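Local atomic coordinates of ribosomal RNA small subunit methyltransferase E (Neisseria gonorrhoeae, PDB entry 5VM8), a protein that probably methylates a uridine of small-subunit ribosomal RNA at N3, using S-adenosyl methionine as methyl donor. Residues P114-S117 against E118-V122; V24-P27 against D28-R32. All coordinates share one frame; numbering follows the deposited sequence.

In the fold
From the N terminus, the chain first meets contact 2, where residues 24-27 leave strand 23-25, an outermost strand of the mixed five-stranded sheet of the PUA domain, and run straight into helix 28-36. The chain then completes that sheet before it enters the parallel sheet of the SPOUT methyltransferase domain. There contact 1 marks the end of strand 111-116: residues 117-120 turn the chain into the loop that leads to helix 128-147. Both contacts are local, contact 2 the first turn of a helix and contact 1 a beta turn, and they follow in series without nesting or crossing. Their centres lie about 35 Å apart, one in each domain, and they do not touch.

Contact 1: residues P114-S117 against E118-V122; sequences PVIS and ERCIV
S117 and C120 meet where the chain leaves strand 111-116, at the two ends of a type I beta turn. The backbone N of C120 donates to the carbonyl O of S117 over 3.2 Å; the bond is fairly straight at the hydrogen (159°), but the donor stands well above the carbonyl plane. C120 CB lies 3.4 Å from the same S117 O and 3.9 Å from CG2 of I116. With its SG anti to the backbone N (chi1 -178°), C120 turns the sulfur along the outgoing chain, where the N of V122 donates to it at 3.5 Å. S117 OG lies between its own backbone N and carbonyl carbon (chi1 74°), and from there it donates to a water 2.9 Å away. That water also accepts from the N of R119, which ties the serine hydroxyl to the middle of the turn. The first side-chain bond of E118 points away from the strand end, although CB still touches S117 C; its backbone N is bonded to the carboxylate of E209, and R119 NH1 to the carbonyl of G203. The arrangement is a beta turn at the C-terminal end of a parallel strand in the SPOUT methyltransferase domain.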
ATOM      1  N   PRO A 114       9.475  -1.154   2.097  1.00 45.71           N
ATOM      2  CA  PRO A 114      10.166  -0.296   3.068  1.00 43.65           C
ATOM      3  C   PRO A 114      11.654  -0.601   3.083  1.00 45.78           C
ATOM      4  O   PRO A 114      12.064  -1.765   3.048  1.00 48.40           O
ATOM      5  CB  PRO A 114       9.514  -0.674   4.401  1.00 38.73           C
ATOM      6  CG  PRO A 114       9.075  -2.100   4.202  1.00 41.67           C
ATOM      7  CD  PRO A 114       8.718  -2.241   2.743  1.00 42.61           C
ATOM      8  N   VAL A 115      12.468   0.449   3.162  1.00 42.89           N
ATOM      9  CA  VAL A 115      13.915   0.276   3.105  1.00 47.83           C
ATOM     10  C   VAL A 115      14.575   1.140   4.160  1.00 53.18           C
ATOM     11  O   VAL A 115      14.086   2.215   4.520  1.00 51.92           O
ATOM     12  CB  VAL A 115      14.570   0.609   1.738  1.00 41.28           C
ATOM     13  CG1 VAL A 115      13.996  -0.221   0.613  1.00 43.67           C
ATOM     14  CG2 VAL A 115      14.511   2.096   1.454  1.00 31.05           C
ATOM     15  N   ILE A 116      15.715   0.659   4.634  1.00 53.59           N
ATOM     16  CA  ILE A 116      16.569   1.427   5.521  1.00 46.66           C
ATOM     17  C   ILE A 116      17.554   2.177   4.645  1.00 43.62           C
ATOM     18  O   ILE A 116      18.253   1.571   3.828  1.00 51.66           O
ATOM     19  CB  ILE A 116      17.310   0.530   6.518  1.00 48.26           C
ATOM     20  CG1 ILE A 116      16.334  -0.450   7.184  1.00 51.00           C
ATOM     21  CG2 ILE A 116      18.021   1.418   7.527  1.00 41.27           C
ATOM     22  CD1 ILE A 116      17.014  -1.478   8.044  1.00 45.05           C
ATOM     23  N   SER A 117      17.542   3.493   4.741  1.00 38.85           N
ATOM     24  CA  SER A 117      18.521   4.327   4.077  1.00 39.41           C
ATOM     25  C   SER A 117      19.398   4.953   5.147  1.00 41.85           C
ATOM     26  O   SER A 117      19.224   4.721   6.345  1.00 41.93           O
ATOM     27  CB  SER A 117      17.857   5.383   3.180  1.00 44.05           C
ATOM     28  OG  SER A 117      17.280   6.428   3.933  1.00 45.56           O
ATOM     29  N   GLU A 118      20.367   5.737   4.691  1.00 44.90           N
ATOM     30  CA  GLU A 118      21.392   6.246   5.587  1.00 50.01           C
ATOM     31  C   GLU A 118      20.779   7.047   6.723  1.00 49.06           C
ATOM     32  O   GLU A 118      21.128   6.853   7.897  1.00 45.24           O
ATOM     33  CB  GLU A 118      22.371   7.107   4.787  1.00 57.17           C
ATOM     34  CG  GLU A 118      23.365   7.869   5.620  1.00 65.00           C
ATOM     35  CD  GLU A 118      24.576   7.053   5.974  1.00 71.85           C
ATOM     36  OE1 GLU A 118      24.635   5.880   5.547  1.00 72.55           O
ATOM     37  OE2 GLU A 118      25.463   7.586   6.680  1.00 75.93           O
ATOM     38  N   ARG A 119      19.849   7.945   6.393  1.00 47.81           N
ATOM     39  CA  ARG A 119      19.310   8.885   7.363  1.00 51.44           C
ATOM     40  C   ARG A 119      18.072   8.361   8.090  1.00 46.54           C
ATOM     41  O   ARG A 119      17.287   9.155   8.604  1.00 46.01           O
ATOM     42  CB  ARG A 119      19.045  10.230   6.693  1.00 54.30           C
ATOM     43  CG  ARG A 119      20.360  10.907   6.333  1.00 52.83           C
ATOM     44  CD  ARG A 119      20.141  12.152   5.511  1.00 53.12           C
ATOM     45  NE  ARG A 119      21.412  12.644   5.001  1.00 55.72           N
ATOM     46  CZ  ARG A 119      21.550  13.697   4.209  1.00 60.13           C
ATOM     47  NH1 ARG A 119      20.484  14.373   3.817  1.00 68.48           N
ATOM     48  NH2 ARG A 119      22.750  14.066   3.801  1.00 64.20           N
ATOM     49  N   CYS A 120      17.925   7.046   8.185  1.00 44.47           N
ATOM     50  CA  CYS A 120      16.886   6.453   9.005  1.00 48.31           C
ATOM     51  C   CYS A 120      17.117   6.763  10.481  1.00 47.47           C
ATOM     52  O   CYS A 120      18.200   6.519  11.015  1.00 60.59           O
ATOM     53  CB  CYS A 120      16.856   4.946   8.778  1.00 51.92           C
ATOM     54  SG  CYS A 120      15.579   4.125   9.704  1.00 57.54           S
ATOM     55  N   ILE A 121      16.080   7.283  11.141  1.00 46.76           N
ATOM     56  CA  ILE A 121      16.070   7.597  12.563  1.00 50.78           C
ATOM     57  C   ILE A 121      15.048   6.744  13.316  1.00 47.94           C
ATOM     58  O   ILE A 121      14.686   7.062  14.446  1.00 49.42           O
ATOM     59  CB  ILE A 121      15.817   9.097  12.804  1.00 51.07           C
ATOM     60  CG1 ILE A 121      14.497   9.515  12.138  1.00 56.86           C
ATOM     61  CG2 ILE A 121      17.007   9.913  12.330  1.00 50.28           C
ATOM     62  CD1 ILE A 121      14.239  11.019  12.073  1.00 55.41           C
ATOM     63  N   VAL A 122      14.592   5.652  12.715  1.00 40.50           N
ATOM     64  CA  VAL A 122      13.631   4.769  13.351  1.00 44.78           C
ATOM     65  C   VAL A 122      14.384   3.575  13.923  1.00 52.35           C
ATOM     66  O   VAL A 122      15.173   2.915  13.228  1.00 50.34           O
ATOM     67  CB  VAL A 122      12.526   4.314  12.375  1.00 47.08           C
ATOM     68  CG1 VAL A 122      11.667   3.228  13.026  1.00 47.14           C
ATOM     69  CG2 VAL A 122      11.636   5.503  11.939  1.00 40.57           C
TER
HETATM   70  O   HOH W   1      18.955   8.713   3.382  1.00 42.17           O

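Contact 2: residues V24-P27 against D28-R32; sequences VDLP and DNIVR
I30 has CG1 beside its backbone N and anti to its carbonyl carbon (chi1 -66°), with the chain extended beyond (chi2 -171°), which carries CD1 to the ring of P27 and leaves CG2 for L26. This is the start of helix 28-36 in the PUA domain, with P27 at the N-cap position. P27 offers no side-chain acceptor there, while its carbonyl O takes the N of V31 at 3.1 Å, nearly in line with the C=O, as the first bond of the helix, and more weakly the N of I30, where the N-H...O angle is 126°. The proline ring lies obliquely against I30, its CD 3.7 Å from I30 CD1. L26 meets the other branch at about a right angle, L26 CD1 lying 3.9 Å from I30 CG2. L14 lies against L26, P27 and I30, and A67 of strand 67-75 touches L26 and V31, so the start of the helix is packed onto the sheet. R32 NH1 forms a salt bridge with D28 OD2 (2.6 Å). In N29 the amide oxygen, not the nitrogen, meets the proline: buried OD1, which has no hydrogen-bond partner in the model, lies 3.1 Å from P27 CG.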
ATOM      1  N   VAL A  24     -18.929 -20.235   7.657  1.00126.79           N
ATOM      2  CA  VAL A  24     -17.698 -20.469   8.408  1.00129.07           C
ATOM      3  C   VAL A  24     -17.551 -19.370   9.457  1.00119.63           C
ATOM      4  O   VAL A  24     -18.065 -18.258   9.293  1.00119.07           O
ATOM      5  CB  VAL A  24     -16.461 -20.541   7.473  1.00132.18           C
ATOM      6  CG1 VAL A  24     -15.167 -20.777   8.258  1.00132.33           C
ATOM      7  CG2 VAL A  24     -16.651 -21.643   6.429  1.00134.37           C
ATOM      8  N   ASP A  25     -16.836 -19.688  10.540  1.00113.42           N
ATOM      9  CA  ASP A  25     -16.643 -18.777  11.663  1.00100.40           C
ATOM     10  C   ASP A  25     -15.461 -17.843  11.417  1.00 93.27           C
ATOM     11  O   ASP A  25     -14.385 -18.288  11.006  1.00 93.71           O
ATOM     12  CB  ASP A  25     -16.423 -19.569  12.956  1.00 98.43           C
ATOM     13  N   LEU A  26     -15.680 -16.525  11.676  1.00 90.41           N
ATOM     14  CA  LEU A  26     -14.773 -15.413  11.410  1.00 89.36           C
ATOM     15  C   LEU A  26     -13.689 -15.318  12.485  1.00 91.84           C
ATOM     16  O   LEU A  26     -13.925 -15.674  13.640  1.00 97.32           O
ATOM     17  CB  LEU A  26     -15.553 -14.101  11.351  1.00 88.51           C
ATOM     18  CG  LEU A  26     -16.620 -14.012  10.260  1.00 92.85           C
ATOM     19  CD1 LEU A  26     -17.616 -12.906  10.564  1.00 93.88           C
ATOM     20  CD2 LEU A  26     -15.958 -13.776   8.907  1.00 90.92           C
ATOM     21  N   PRO A  27     -12.508 -14.805  12.134  1.00 88.53           N
ATOM     22  CA  PRO A  27     -11.389 -14.765  13.088  1.00 88.57           C
ATOM     23  C   PRO A  27     -11.588 -13.726  14.186  1.00 87.70           C
ATOM     24  O   PRO A  27     -12.488 -12.888  14.147  1.00 91.50           O
ATOM     25  CB  PRO A  27     -10.186 -14.415  12.204  1.00 80.99           C
ATOM     26  CG  PRO A  27     -10.774 -13.662  11.077  1.00 74.87           C
ATOM     27  CD  PRO A  27     -12.122 -14.259  10.821  1.00 81.88           C
ATOM     28  N   ASP A  28     -10.689 -13.782  15.174  1.00101.73           N
ATOM     29  CA  ASP A  28     -10.809 -12.943  16.362  1.00 99.11           C
ATOM     30  C   ASP A  28     -10.731 -11.456  16.028  1.00 91.96           C
ATOM     31  O   ASP A  28     -11.372 -10.640  16.700  1.00 94.11           O
ATOM     32  CB  ASP A  28      -9.704 -13.317  17.357  1.00106.99           C
ATOM     33  CG  ASP A  28      -9.861 -12.636  18.707  1.00113.72           C
ATOM     34  OD1 ASP A  28     -10.785 -13.008  19.466  1.00118.10           O
ATOM     35  OD2 ASP A  28      -9.046 -11.739  19.013  1.00112.49           O
ATOM     36  N   ASN A  29      -9.971 -11.086  14.994  1.00 84.89           N
ATOM     37  CA  ASN A  29      -9.852  -9.675  14.628  1.00 84.06           C
ATOM     38  C   ASN A  29     -11.120  -9.143  13.968  1.00 81.99           C
ATOM     39  O   ASN A  29     -11.444  -7.959  14.117  1.00 80.30           O
ATOM     40  CB  ASN A  29      -8.648  -9.456  13.709  1.00 81.84           C
ATOM     41  CG  ASN A  29      -8.842 -10.051  12.325  1.00 84.19           C
ATOM     42  OD1 ASN A  29      -9.606 -10.995  12.138  1.00 87.49           O
ATOM     43  ND2 ASN A  29      -8.156  -9.483  11.343  1.00 82.29           N
ATOM     44  N   ILE A  30     -11.844  -9.988  13.236  1.00 81.50           N
ATOM     45  CA  ILE A  30     -13.084  -9.542  12.619  1.00 80.00           C
ATOM     46  C   ILE A  30     -14.192  -9.459  13.661  1.00 85.45           C
ATOM     47  O   ILE A  30     -15.117  -8.646  13.526  1.00 82.60           O
ATOM     48  CB  ILE A  30     -13.446 -10.477  11.448  1.00 78.49           C
ATOM     49  CG1 ILE A  30     -12.405 -10.348  10.329  1.00 72.29           C
ATOM     50  CG2 ILE A  30     -14.852 -10.212  10.929  1.00 77.64           C
ATOM     51  CD1 ILE A  30     -12.781 -11.069   9.057  1.00 74.11           C
ATOM     52  N   VAL A  31     -14.095 -10.260  14.728  1.00 89.65           N
ATOM     53  CA  VAL A  31     -15.074 -10.209  15.813  1.00 90.92           C
ATOM     54  C   VAL A  31     -15.028  -8.856  16.511  1.00 93.19           C
ATOM     55  O   VAL A  31     -16.061  -8.206  16.708  1.00 92.68           O
ATOM     56  CB  VAL A  31     -14.831 -11.355  16.810  1.00 92.84           C
ATOM     57  CG1 VAL A  31     -15.788 -11.240  17.998  1.00 91.83           C
ATOM     58  CG2 VAL A  31     -14.957 -12.694  16.120  1.00 90.20           C
ATOM     59  N   ARG A  32     -13.828  -8.420  16.915  1.00 96.54           N
ATOM     60  CA  ARG A  32     -13.697  -7.117  17.563  1.00100.40           C
ATOM     61  C   ARG A  32     -14.126  -6.001  16.623  1.00 97.67           C
ATOM     62  O   ARG A  32     -14.761  -5.028  17.047  1.00 98.41           O
ATOM     63  CB  ARG A  32     -12.257  -6.892  18.023  1.00102.29           C
ATOM     64  CG  ARG A  32     -11.640  -8.052  18.773  1.00110.29           C
ATOM     65  CD  ARG A  32     -10.393  -7.590  19.505  1.00115.46           C
ATOM     66  NE  ARG A  32      -9.364  -8.621  19.556  1.00119.46           N
ATOM     67  CZ  ARG A  32      -8.382  -8.743  18.668  1.00118.09           C
ATOM     68  NH1 ARG A  32      -7.488  -9.712  18.798  1.00120.12           N
ATOM     69  NH2 ARG A  32      -8.294  -7.895  17.649  1.00114.05           N
TER